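Local coordinates for protein TCR beta chain (Gallus gallus, PDB 6LIR) that pairs with the TCR alpha chain to form the chicken alpha-beta T-cell receptor, which probably recognises peptide antigens presented by MHC molecules, at residues 196-201 and 217-222; 122-127 and 140-145; 117-122 and 201-206; 26-31 and 92-97. All blocks are in the same frame, centred on the assembly; numbering follows the deposited sequence.

Interaction 1: 196-201 and 217-222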
loop_
_atom_site.group_PDB
_atom_site.type_symbol
_atom_site.label_atom_id
_atom_site.label_comp_id
_atom_site.label_asym_id
_atom_site.label_seq_id
_atom_site.Cartn_x
_atom_site.Cartn_y
_atom_site.Cartn_z
ATOM N N LEU B 196 24.441 -4.723 18.536
ATOM C CA LEU B 196 23.832 -6.029 18.325
ATOM C C LEU B 196 22.553 -5.959 17.502
ATOM O O LEU B 196 22.122 -6.987 16.963
ATOM C CB LEU B 196 23.546 -6.698 19.671
ATOM C CG LEU B 196 24.797 -6.863 20.535
ATOM C CD1 LEU B 196 24.427 -7.303 21.941
ATOM C CD2 LEU B 196 25.770 -7.841 19.888
ATOM N N ASN B 197 21.934 -4.784 17.400
ATOM C CA ASN B 197 20.674 -4.666 16.680
ATOM C C ASN B 197 20.913 -4.774 15.179
ATOM O O ASN B 197 21.709 -4.027 14.599
ATOM C CB ASN B 197 19.988 -3.346 17.025
ATOM C CG ASN B 197 19.212 -3.422 18.326
ATOM O OD1 ASN B 197 18.991 -4.507 18.868
ATOM N ND2 ASN B 197 18.793 -2.268 18.833
ATOM N N ARG B 198 20.221 -5.713 14.554
ATOM C CA ARG B 198 20.373 -6.004 13.137
ATOM C C ARG B 198 19.189 -5.399 12.392
ATOM O O ARG B 198 18.054 -5.865 12.536
ATOM C CB ARG B 198 20.480 -7.508 12.904
ATOM C CG ARG B 198 20.321 -7.946 11.462
ATOM C CD ARG B 198 20.986 -9.296 11.254
ATOM N NE ARG B 198 20.069 -10.399 11.523
ATOM C CZ ARG B 198 19.909 -10.963 12.716
ATOM N NH1 ARG B 198 19.046 -11.959 12.865
ATOM N NH2 ARG B 198 20.613 -10.537 13.759
ATOM N N PHE B 199 19.451 -4.371 11.588
ATOM C CA PHE B 199 18.403 -3.666 10.858
ATOM C C PHE B 199 18.472 -4.115 9.404
ATOM O O PHE B 199 19.449 -3.838 8.702
ATOM C CB PHE B 199 18.565 -2.153 10.979
ATOM C CG PHE B 199 18.517 -1.652 12.391
ATOM C CD1 PHE B 199 17.305 -1.478 13.044
ATOM C CD2 PHE B 199 19.688 -1.365 13.069
ATOM C CE1 PHE B 199 17.270 -1.020 14.352
ATOM C CE2 PHE B 199 19.659 -0.910 14.369
ATOM C CZ PHE B 199 18.452 -0.737 15.013
ATOM N N GLU B 200 17.434 -4.823 8.968
ATOM C CA GLU B 200 17.442 -5.551 7.709
ATOM C C GLU B 200 16.351 -5.005 6.803
ATOM O O GLU B 200 15.171 -4.997 7.169
ATOM C CB GLU B 200 17.246 -7.044 7.964
ATOM C CG GLU B 200 17.032 -7.897 6.735
ATOM C CD GLU B 200 17.154 -9.377 7.054
ATOM O OE1 GLU B 200 17.215 -10.194 6.110
ATOM O OE2 GLU B 200 17.185 -9.719 8.257
ATOM N N CYS B 201 16.751 -4.556 5.622
ATOM C CA CYS B 201 15.832 -4.141 4.577
ATOM C C CYS B 201 15.847 -5.203 3.493
ATOM O O CYS B 201 16.916 -5.563 2.995
ATOM C CB CYS B 201 16.232 -2.785 3.993
ATOM S SG CYS B 201 15.237 -2.309 2.557
ATOM N N ILE B 217 21.771 -5.315 5.192
ATOM C CA ILE B 217 21.823 -5.208 6.643
ATOM C C ILE B 217 22.657 -3.995 7.016
ATOM O O ILE B 217 23.652 -3.684 6.355
ATOM C CB ILE B 217 22.425 -6.475 7.287
ATOM C CG1 ILE B 217 21.847 -7.743 6.653
ATOM C CG2 ILE B 217 22.214 -6.463 8.796
ATOM C CD1 ILE B 217 20.536 -8.174 7.236
ATOM N N ILE B 218 22.257 -3.326 8.090
ATOM C CA ILE B 218 23.116 -2.387 8.794
ATOM C C ILE B 218 22.918 -2.638 10.280
ATOM O O ILE B 218 21.793 -2.868 10.737
ATOM C CB ILE B 218 22.811 -0.922 8.402
ATOM C CG1 ILE B 218 23.851 0.030 8.998
ATOM C CG2 ILE B 218 21.398 -0.520 8.810
ATOM C CD1 ILE B 218 23.826 1.420 8.382
ATOM N N TYR B 219 24.016 -2.657 11.021
ATOM C CA TYR B 219 23.972 -2.813 12.466
ATOM C C TYR B 219 24.019 -1.453 13.148
ATOM O O TYR B 219 24.455 -0.456 12.568
ATOM C CB TYR B 219 25.118 -3.704 12.948
ATOM C CG TYR B 219 24.850 -5.166 12.692
ATOM C CD1 TYR B 219 24.183 -5.942 13.631
ATOM C CD2 TYR B 219 25.235 -5.764 11.499
ATOM C CE1 TYR B 219 23.924 -7.280 13.395
ATOM C CE2 TYR B 219 24.980 -7.101 11.253
ATOM C CZ TYR B 219 24.325 -7.853 12.205
ATOM O OH TYR B 219 24.071 -9.184 11.966
ATOM N N GLY B 220 23.558 -1.426 14.394
ATOM C CA GLY B 220 23.611 -0.213 15.181
ATOM C C GLY B 220 25.028 0.147 15.592
ATOM O O GLY B 220 25.980 -0.614 15.417
ATOM N N ASP B 221 25.162 1.344 16.156
ATOM C CA ASP B 221 26.448 1.876 16.579
ATOM C C ASP B 221 26.637 1.669 18.077
ATOM O O ASP B 221 25.708 1.319 18.808
ATOM C CB ASP B 221 26.551 3.367 16.235
ATOM C CG ASP B 221 27.465 3.637 15.055
ATOM O OD1 ASP B 221 27.754 2.687 14.299
ATOM O OD2 ASP B 221 27.892 4.799 14.883
ATOM N N THR B 222 27.862 1.903 18.536
ATOM C CA THR B 222 28.175 1.733 19.951
ATOM C C THR B 222 27.810 2.982 20.740
ATOM O O THR B 222 28.370 4.051 20.509
ATOM C CB THR B 222 29.665 1.415 20.173
ATOM O OG1 THR B 222 30.147 0.603 19.094
ATOM C CG2 THR B 222 29.857 0.672 21.489
#
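Phe199 and Ile218 face each other as an antiparallel hydrogen-bonded pair in the F-G beta hairpin of this immunoglobulin constant domain. Phe199 N reaches Ile218 O at 2.9 Å, and Ile218 N returns a straighter bond to Phe199 O, with an N-H...O angle of 168°. Gly220 N bonds to Asn197 O at 3.2 Å. The Phe199 ring turns an edge to the partner strand: Gly220 N lies in its plane, 3.9 Å from CE2, while Phe199 CB rests against Ile218 CG2.

The other face of the sheet carries Arg198, Glu200, Ile217 and Tyr219. Tyr219 lies alongside Arg198, both pointing the same way, its CE1 3.5 Å from Arg198 CB and its OH 3.2 Å from Arg198 CD, with guanidinium and ring planes 45° apart. Ile217 straddles two neighbours: CG2 meets Arg198 CG at 3.6 Å, and CD1, carried by a CG1 that stays beside the backbone N (chi1 -44°), lies against the Glu200 chain, 3.6 Å from its CG.

Behind this shell, Phe199 packs on Leu185 and Ile187, and Cys201 is disulfide-bonded to Cys141. Asn197 is held at both amide ends, ND2 by Glu191 O and OD1 by Asn158 ND2.

Interaction 2: 122-127 and 140-145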
loop_
_atom_site.group_PDB
_atom_site.type_symbol
_atom_site.label_atom_id
_atom_site.label_comp_id
_atom_site.label_asym_id
_atom_site.label_seq_id
_atom_site.Cartn_x
_atom_site.Cartn_y
_atom_site.Cartn_z
ATOM N N VAL B 122 20.601 -0.443 -1.259
ATOM C CA VAL B 122 21.544 0.106 -0.296
ATOM C C VAL B 122 20.761 0.646 0.890
ATOM O O VAL B 122 19.613 1.082 0.754
ATOM C CB VAL B 122 22.427 1.213 -0.917
ATOM C CG1 VAL B 122 23.183 0.679 -2.125
ATOM C CG2 VAL B 122 21.585 2.419 -1.309
ATOM N N ILE B 123 21.375 0.586 2.067
ATOM C CA ILE B 123 20.906 1.324 3.230
ATOM C C ILE B 123 21.851 2.495 3.442
ATOM O O ILE B 123 23.075 2.326 3.420
ATOM C CB ILE B 123 20.839 0.434 4.482
ATOM C CG1 ILE B 123 19.865 -0.725 4.254
ATOM C CG2 ILE B 123 20.432 1.262 5.696
ATOM C CD1 ILE B 123 19.765 -1.673 5.428
ATOM N N PHE B 124 21.289 3.671 3.678
ATOM C CA PHE B 124 22.093 4.840 3.977
ATOM C C PHE B 124 22.363 4.901 5.471
ATOM O O PHE B 124 21.470 4.654 6.287
ATOM C CB PHE B 124 21.401 6.108 3.483
ATOM C CG PHE B 124 21.445 6.267 1.987
ATOM C CD1 PHE B 124 22.455 6.996 1.383
ATOM C CD2 PHE B 124 20.488 5.669 1.187
ATOM C CE1 PHE B 124 22.503 7.138 0.008
ATOM C CE2 PHE B 124 20.530 5.804 -0.192
ATOM C CZ PHE B 124 21.539 6.540 -0.780
ATOM N N SER B 125 23.612 5.182 5.821
ATOM C CA SER B 125 23.951 5.421 7.213
ATOM C C SER B 125 23.133 6.597 7.739
ATOM O O SER B 125 22.965 7.599 7.037
ATOM C CB SER B 125 25.446 5.710 7.367
ATOM O OG SER B 125 26.222 4.790 6.624
ATOM N N PRO B 126 22.595 6.505 8.951
ATOM C CA PRO B 126 21.799 7.615 9.479
ATOM C C PRO B 126 22.690 8.787 9.853
ATOM O O PRO B 126 23.876 8.630 10.156
ATOM C CB PRO B 126 21.123 7.013 10.714
ATOM C CG PRO B 126 22.044 5.925 11.141
ATOM C CD PRO B 126 22.638 5.362 9.878
ATOM N N SER B 127 22.104 9.978 9.805
ATOM C CA SER B 127 22.866 11.193 10.059
ATOM C C SER B 127 23.196 11.315 11.540
ATOM O O SER B 127 22.310 11.226 12.395
ATOM C CB SER B 127 22.073 12.413 9.594
ATOM O OG SER B 127 22.738 13.615 9.938
ATOM N N VAL B 140 17.368 4.936 5.808
ATOM C CA VAL B 140 16.749 4.980 4.494
ATOM C C VAL B 140 17.282 3.815 3.678
ATOM O O VAL B 140 18.487 3.720 3.414
ATOM C CB VAL B 140 17.015 6.321 3.798
ATOM C CG1 VAL B 140 16.226 6.403 2.506
ATOM C CG2 VAL B 140 16.650 7.469 4.730
ATOM N N CYS B 141 16.380 2.931 3.279
ATOM C CA CYS B 141 16.688 1.864 2.345
ATOM C C CYS B 141 16.220 2.284 0.964
ATOM O O CYS B 141 15.061 2.674 0.795
ATOM C CB CYS B 141 16.007 0.566 2.775
ATOM S SG CYS B 141 16.286 -0.818 1.675
ATOM N N LEU B 142 17.104 2.188 -0.021
ATOM C CA LEU B 142 16.772 2.563 -1.387
ATOM C C LEU B 142 16.919 1.351 -2.294
ATOM O O LEU B 142 17.991 0.739 -2.356
ATOM C CB LEU B 142 17.665 3.706 -1.877
ATOM C CG LEU B 142 17.580 4.041 -3.370
ATOM C CD1 LEU B 142 16.235 4.661 -3.724
ATOM C CD2 LEU B 142 18.718 4.964 -3.793
ATOM N N ALA B 143 15.855 1.024 -3.015
ATOM C CA ALA B 143 15.922 0.052 -4.094
ATOM C C ALA B 143 15.828 0.823 -5.399
ATOM O O ALA B 143 14.859 1.556 -5.620
ATOM C CB ALA B 143 14.802 -0.982 -3.983
ATOM N N SER B 144 16.832 0.666 -6.257
ATOM C CA SER B 144 16.857 1.378 -7.524
ATOM C C SER B 144 17.397 0.461 -8.609
ATOM O O SER B 144 18.010 -0.574 -8.333
ATOM C CB SER B 144 17.713 2.647 -7.435
ATOM O OG SER B 144 18.982 2.359 -6.870
ATOM N N GLY B 145 17.176 0.866 -9.856
ATOM C CA GLY B 145 17.699 0.133 -10.985
ATOM C C GLY B 145 16.806 -0.966 -11.512
ATOM O O GLY B 145 17.217 -1.676 -12.439
#
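The Phe124 ring turns one edge to strand 140-144, and both Val140 O and Leu142 CB lie near the ring plane at that edge. CE2 meets Leu142 CB at 3.9 Å, and CD2 lies 3.6 Å from Val140 O. Keeping CG beside the backbone N (chi1 -74°) lays the ring back along its own strand, and the Phe124 and Leu142 side chains run side by side in the same direction. Thr121 of the TCR alpha chain also packs on Phe124. Were Phe124 exchanged for an alanine, Leu142 CB would probably lose its aromatic neighbour and a gap open on the side facing the alpha chain.

Val122 completes this row on the same face, its CG2 standing 4.2 Å from Leu142 CB. Leu142 itself packs on Trp172 of the alpha chain.

Val122 and Leu142 exchange two backbone bonds that set the register, and the shorter, Leu142 N to Val122 O at 2.8 Å, is nearly straight, with an angle of 172° at the hydrogen. Phe124 N gives another to Val140 O, also at 2.8 Å. On the reverse face Ile123 CG1 lies 4.3 Å from Cys141 CB, next to the disulfide to Cys201, and Ile123 reaches Ile218 of the opposite sheet.

One face in the domain interior and the other against a partner domain is characteristic of strands A and B of an immunoglobulin constant domain, whose A-B-E-D sheet pairs the beta and alpha chains in T-cell receptors.

Interaction 3: 117-122 and 201-206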
loop_
_atom_site.group_PDB
_atom_site.type_symbol
_atom_site.label_atom_id
_atom_site.label_comp_id
_atom_site.label_asym_id
_atom_site.label_seq_id
_atom_site.Cartn_x
_atom_site.Cartn_y
_atom_site.Cartn_z
ATOM N N ILE B 117 14.934 -6.498 -14.593
ATOM C CA ILE B 117 16.195 -6.082 -13.993
ATOM C C ILE B 117 16.021 -6.078 -12.482
ATOM O O ILE B 117 15.113 -5.425 -11.955
ATOM C CB ILE B 117 16.639 -4.705 -14.506
ATOM C CG1 ILE B 117 16.634 -4.685 -16.038
ATOM C CG2 ILE B 117 18.018 -4.366 -13.974
ATOM C CD1 ILE B 117 16.415 -3.313 -16.630
ATOM N N GLU B 118 16.891 -6.810 -11.790
ATOM C CA GLU B 118 16.888 -6.812 -10.338
ATOM C C GLU B 118 17.266 -5.431 -9.806
ATOM O O GLU B 118 17.991 -4.679 -10.464
ATOM C CB GLU B 118 17.851 -7.864 -9.792
ATOM C CG GLU B 118 19.305 -7.678 -10.199
ATOM C CD GLU B 118 20.195 -8.799 -9.693
ATOM O OE1 GLU B 118 21.031 -8.544 -8.795
ATOM O OE2 GLU B 118 20.054 -9.939 -10.190
ATOM N N PRO B 119 16.777 -5.068 -8.628
ATOM C CA PRO B 119 17.132 -3.773 -8.046
ATOM C C PRO B 119 18.529 -3.783 -7.448
ATOM O O PRO B 119 19.075 -4.820 -7.074
ATOM C CB PRO B 119 16.082 -3.591 -6.948
ATOM C CG PRO B 119 15.837 -4.994 -6.486
ATOM C CD PRO B 119 15.857 -5.820 -7.754
ATOM N N ASP B 120 19.094 -2.585 -7.346
ATOM C CA ASP B 120 20.217 -2.355 -6.455
ATOM C C ASP B 120 19.641 -1.877 -5.133
ATOM O O ASP B 120 18.709 -1.069 -5.111
ATOM C CB ASP B 120 21.178 -1.308 -7.020
ATOM C CG ASP B 120 21.879 -1.773 -8.279
ATOM O OD1 ASP B 120 22.787 -2.627 -8.177
ATOM O OD2 ASP B 120 21.527 -1.279 -9.372
ATOM N N VAL B 121 20.195 -2.372 -4.031
ATOM C CA VAL B 121 19.628 -2.117 -2.714
ATOM C C VAL B 121 20.748 -1.648 -1.803
ATOM O O VAL B 121 21.731 -2.370 -1.600
ATOM C CB VAL B 121 18.946 -3.363 -2.123
ATOM C CG1 VAL B 121 18.276 -3.017 -0.799
ATOM C CG2 VAL B 121 17.931 -3.948 -3.103
ATOM N N VAL B 122 20.601 -0.443 -1.259
ATOM C CA VAL B 122 21.544 0.106 -0.296
ATOM C C VAL B 122 20.761 0.646 0.890
ATOM O O VAL B 122 19.613 1.082 0.754
ATOM C CB VAL B 122 22.427 1.213 -0.917
ATOM C CG1 VAL B 122 23.183 0.679 -2.125
ATOM C CG2 VAL B 122 21.585 2.419 -1.309
ATOM N N CYS B 201 16.751 -4.556 5.622
ATOM C CA CYS B 201 15.832 -4.141 4.577
ATOM C C CYS B 201 15.847 -5.203 3.493
ATOM O O CYS B 201 16.916 -5.563 2.995
ATOM C CB CYS B 201 16.232 -2.785 3.993
ATOM S SG CYS B 201 15.237 -2.309 2.557
ATOM N N ILE B 202 14.665 -5.673 3.102
ATOM C CA ILE B 202 14.536 -6.766 2.145
ATOM C C ILE B 202 13.741 -6.275 0.942
ATOM O O ILE B 202 12.665 -5.688 1.096
ATOM C CB ILE B 202 13.849 -7.991 2.777
ATOM C CG1 ILE B 202 14.646 -8.499 3.978
ATOM C CG2 ILE B 202 13.640 -9.100 1.745
ATOM C CD1 ILE B 202 13.768 -9.021 5.098
ATOM N N ALA B 203 14.243 -6.562 -0.252
ATOM C CA ALA B 203 13.526 -6.251 -1.477
ATOM C C ALA B 203 13.081 -7.565 -2.102
ATOM O O ALA B 203 13.916 -8.402 -2.457
ATOM C CB ALA B 203 14.403 -5.455 -2.443
ATOM N N ASN B 204 11.772 -7.739 -2.233
ATOM C CA ASN B 204 11.200 -8.930 -2.842
ATOM C C ASN B 204 10.704 -8.570 -4.233
ATOM O O ASN B 204 10.018 -7.558 -4.408
ATOM C CB ASN B 204 10.066 -9.495 -1.982
ATOM C CG ASN B 204 10.522 -9.842 -0.575
ATOM O OD1 ASN B 204 11.389 -10.695 -0.386
ATOM N ND2 ASN B 204 9.951 -9.172 0.418
ATOM N N PHE B 205 11.046 -9.395 -5.214
ATOM C CA PHE B 205 10.698 -9.120 -6.601
ATOM C C PHE B 205 10.552 -10.452 -7.327
ATOM O O PHE B 205 10.622 -11.523 -6.715
ATOM C CB PHE B 205 11.737 -8.195 -7.252
ATOM C CG PHE B 205 13.148 -8.709 -7.175
ATOM C CD1 PHE B 205 13.936 -8.453 -6.063
ATOM C CD2 PHE B 205 13.693 -9.433 -8.222
ATOM C CE1 PHE B 205 15.237 -8.923 -5.994
ATOM C CE2 PHE B 205 14.993 -9.904 -8.158
ATOM C CZ PHE B 205 15.766 -9.646 -7.042
ATOM N N PHE B 206 10.340 -10.385 -8.637
ATOM C CA PHE B 206 10.122 -11.572 -9.450
ATOM C C PHE B 206 11.066 -11.529 -10.639
ATOM O O PHE B 206 11.096 -10.537 -11.374
ATOM C CB PHE B 206 8.666 -11.643 -9.921
ATOM C CG PHE B 206 8.323 -12.899 -10.666
ATOM C CD1 PHE B 206 8.482 -12.971 -12.041
ATOM C CD2 PHE B 206 7.822 -14.002 -9.994
ATOM C CE1 PHE B 206 8.156 -14.124 -12.731
ATOM C CE2 PHE B 206 7.495 -15.157 -10.679
ATOM C CZ PHE B 206 7.659 -15.216 -12.049
#
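Pro119 and Phe205 make the CH-pi contact at the heart of this packing. Pro119 CD stands over one face of the phenyl ring, 3.7 Å from its centroid and 15° off the ring normal. The carbon is displaced toward the rim, on the CE1 side, where the gap to Phe205 CE1 is 3.6 Å. Phe205 CG sits between the backbone N and the carbonyl carbon (chi1 56°), which, with chi2 near -86°, brings a ring face under the proline. A serine in place of Phe205, with no ring face to set under Pro119 CD, would probably open a gap between the two sheets.

The remaining contacts are purely apolar. Glu118 CB lies obliquely by the ring, 3.9 Å from Phe205 CE2. Nearer the disulfide, Ala203 CB meets Val121 CG2 at 3.9 Å and Pro119 CG at 4.3 Å.

No hydrogen bond joins the segments. The one charged group in the contact points elsewhere, Glu118 OE2 forming a salt bridge with Lys207 just beyond the second segment.

Strands 120-124 and 198-207 belong to different sheets of the constant domain, so this is face-to-face packing in the core of the beta sandwich. Pro119 also touches Phe146 on strand 136-146, while Val121 and Phe205 both pack on Ile214 of strand 210-219, the neighbour of 198-207. Next along the strand, Phe206 packs on strand 7-11 of the variable domain.

Interaction 4: 26-31 and 92-97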
loop_
_atom_site.group_PDB
_atom_site.type_symbol
_atom_site.label_atom_id
_atom_site.label_comp_id
_atom_site.label_asym_id
_atom_site.label_seq_id
_atom_site.Cartn_x
_atom_site.Cartn_y
_atom_site.Cartn_z
ATOM N N HIS B 26 -14.935 -22.522 2.604
ATOM C CA HIS B 26 -15.900 -21.613 2.007
ATOM C C HIS B 26 -16.370 -22.145 0.665
ATOM O O HIS B 26 -15.567 -22.614 -0.146
ATOM C CB HIS B 26 -15.285 -20.226 1.823
ATOM C CG HIS B 26 -15.296 -19.391 3.062
ATOM N ND1 HIS B 26 -14.680 -18.161 3.134
ATOM C CD2 HIS B 26 -15.846 -19.609 4.279
ATOM C CE1 HIS B 26 -14.852 -17.656 4.343
ATOM N NE2 HIS B 26 -15.557 -18.516 5.057
ATOM N N ASP B 27 -17.676 -22.051 0.420
ATOM C CA ASP B 27 -18.193 -22.511 -0.863
ATOM C C ASP B 27 -17.991 -21.472 -1.955
ATOM O O ASP B 27 -17.744 -21.833 -3.111
ATOM C CB ASP B 27 -19.684 -22.847 -0.748
ATOM C CG ASP B 27 -19.954 -24.020 0.176
ATOM O OD1 ASP B 27 -19.045 -24.859 0.366
ATOM O OD2 ASP B 27 -21.080 -24.103 0.714
ATOM N N TYR B 28 -18.057 -20.188 -1.612
ATOM C CA TYR B 28 -17.905 -19.129 -2.598
ATOM C C TYR B 28 -16.452 -18.687 -2.659
ATOM O O TYR B 28 -15.830 -18.427 -1.624
ATOM C CB TYR B 28 -18.805 -17.938 -2.262
ATOM C CG TYR B 28 -18.800 -16.853 -3.316
ATOM C CD1 TYR B 28 -19.603 -16.952 -4.448
ATOM C CD2 TYR B 28 -17.991 -15.730 -3.184
ATOM C CE1 TYR B 28 -19.601 -15.964 -5.415
ATOM C CE2 TYR B 28 -17.981 -14.737 -4.144
ATOM C CZ TYR B 28 -18.789 -14.859 -5.259
ATOM O OH TYR B 28 -18.785 -13.873 -6.220
ATOM N N MET B 29 -15.915 -18.617 -3.873
ATOM C CA MET B 29 -14.622 -18.002 -4.116
ATOM C C MET B 29 -14.748 -17.122 -5.346
ATOM O O MET B 29 -15.657 -17.295 -6.162
ATOM C CB MET B 29 -13.517 -19.048 -4.303
ATOM C CG MET B 29 -13.332 -19.949 -3.102
ATOM S SD MET B 29 -11.935 -21.057 -3.309
ATOM C CE MET B 29 -10.581 -19.880 -3.319
ATOM N N SER B 30 -13.814 -16.189 -5.493
ATOM C CA SER B 30 -13.920 -15.258 -6.604
ATOM C C SER B 30 -12.560 -14.652 -6.889
ATOM O O SER B 30 -11.656 -14.679 -6.052
ATOM C CB SER B 30 -14.946 -14.160 -6.311
ATOM O OG SER B 30 -14.575 -13.421 -5.162
ATOM N N TRP B 31 -12.447 -14.071 -8.079
ATOM C CA TRP B 31 -11.246 -13.378 -8.521
ATOM C C TRP B 31 -11.657 -11.987 -8.977
ATOM O O TRP B 31 -12.603 -11.841 -9.757
ATOM C CB TRP B 31 -10.542 -14.127 -9.659
ATOM C CG TRP B 31 -9.574 -15.186 -9.200
ATOM C CD1 TRP B 31 -9.757 -16.540 -9.247
ATOM C CD2 TRP B 31 -8.269 -14.977 -8.640
ATOM N NE1 TRP B 31 -8.650 -17.186 -8.748
ATOM C CE2 TRP B 31 -7.723 -16.250 -8.368
ATOM C CE3 TRP B 31 -7.511 -13.839 -8.339
ATOM C CZ2 TRP B 31 -6.454 -16.417 -7.812
ATOM C CZ3 TRP B 31 -6.249 -14.008 -7.783
ATOM C CH2 TRP B 31 -5.736 -15.286 -7.525
ATOM N N SER B 92 -18.600 -17.757 3.013
ATOM C CA SER B 92 -19.363 -18.964 3.325
ATOM C C SER B 92 -20.313 -19.330 2.188
ATOM O O SER B 92 -20.389 -20.491 1.768
ATOM C CB SER B 92 -20.123 -18.769 4.637
ATOM O OG SER B 92 -21.301 -19.549 4.675
ATOM N N TYR B 93 -21.045 -18.338 1.686
ATOM C CA TYR B 93 -21.918 -18.471 0.528
ATOM C C TYR B 93 -22.170 -17.063 0.007
ATOM O O TYR B 93 -21.850 -16.074 0.671
ATOM C CB TYR B 93 -23.232 -19.176 0.893
ATOM C CG TYR B 93 -23.864 -18.671 2.181
ATOM C CD1 TYR B 93 -24.428 -17.402 2.254
ATOM C CD2 TYR B 93 -23.899 -19.465 3.322
ATOM C CE1 TYR B 93 -24.999 -16.934 3.425
ATOM C CE2 TYR B 93 -24.467 -19.002 4.502
ATOM C CZ TYR B 93 -25.017 -17.737 4.545
ATOM O OH TYR B 93 -25.587 -17.271 5.710
ATOM N N LYS B 94 -22.747 -16.972 -1.187
ATOM C CA LYS B 94 -23.075 -15.657 -1.711
ATOM C C LYS B 94 -24.341 -15.116 -1.052
ATOM O O LYS B 94 -25.234 -15.868 -0.649
ATOM C CB LYS B 94 -23.224 -15.658 -3.234
ATOM C CG LYS B 94 -23.498 -14.249 -3.767
ATOM C CD LYS B 94 -23.104 -14.048 -5.201
ATOM C CE LYS B 94 -24.295 -14.248 -6.101
ATOM N NZ LYS B 94 -23.997 -13.814 -7.485
ATOM N N GLY B 95 -24.412 -13.792 -0.972
ATOM C CA GLY B 95 -25.542 -13.063 -0.438
ATOM C C GLY B 95 -25.321 -12.521 0.956
ATOM O O GLY B 95 -25.416 -13.246 1.952
ATOM N N ASN B 96 -25.051 -11.219 1.004
ATOM C CA ASN B 96 -24.919 -10.421 2.222
ATOM C C ASN B 96 -24.158 -11.166 3.318
ATOM O O ASN B 96 -24.634 -11.355 4.439
ATOM C CB ASN B 96 -26.285 -9.957 2.719
ATOM C CG ASN B 96 -26.180 -8.805 3.691
ATOM O OD1 ASN B 96 -25.100 -8.251 3.895
ATOM N ND2 ASN B 96 -27.303 -8.432 4.291
ATOM N N THR B 97 -22.940 -11.572 2.966
ATOM C CA THR B 97 -22.039 -12.275 3.856
ATOM C C THR B 97 -20.673 -11.687 3.531
ATOM O O THR B 97 -20.329 -11.552 2.343
ATOM C CB THR B 97 -22.045 -13.792 3.643
ATOM O OG1 THR B 97 -23.372 -14.222 3.308
ATOM C CG2 THR B 97 -21.584 -14.526 4.898
#
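His26 lies with one ring face against the backbone of Ser92, where the first complementarity-determining loop (CDR1) of this immunoglobulin variable domain meets the third (CDR3). Ser92 N sits 3.5 Å above the imidazole plane, over its centre, and CD2 makes the nearest approach, 3.6 Å from that nitrogen. ND1 is hydrogen-bonded to Ser90 OG, at the end of the strand that leads into CDR3, which helps fix the ring's rotation.

Beside the imidazole the two backbones come together. Asp27 N gives a weak hydrogen bond to Ser92 O, 3.4 Å long, and Asp27 CB lies 3.5 Å from the same oxygen. The carboxylate of Asp27 has its partner elsewhere, OD1 being bonded to Gln68 NE2.

Tyr28 points toward CDR3 and runs at a slant to Lys94. With CG anti to the backbone N (chi1 -174°), its ring crosses the lysine chain, CD1 standing 4.0 Å from Lys94 CB and CE1 equally far from Lys94 CD. The base of CDR3 thus rests on a buried tyrosine, while Lys94 also packs on Tyr94 of the TCR alpha chain. The methylenes of Lys94 pass by Tyr28 and bend at the third torsion (chi3 96°), and the chain ends with NZ hydrogen-bonded to Tyr47 OH.

From the N terminus, interaction 4 comes first, closing a long loop within the variable domain by joining CDR1 to CDR3. The other three lie in the constant domain, across the chain's centre; interaction 3, the nearest of them, is about 14 Å from interaction 4 between nearest atoms. Interaction 3 opens at 117-122 and spans most of that domain to 201-206, linking its two sheets. Within that span sits the short A-B closure of interaction 2, which shares Val122 with it. Interaction 1, the F-G hairpin, follows interaction 2 in series but crosses interaction 3, with Cys201 common to both. The Cys141-Cys201 disulfide and the Ile123-Ile218 packing tie interaction 2 to interaction 1 across the sandwich.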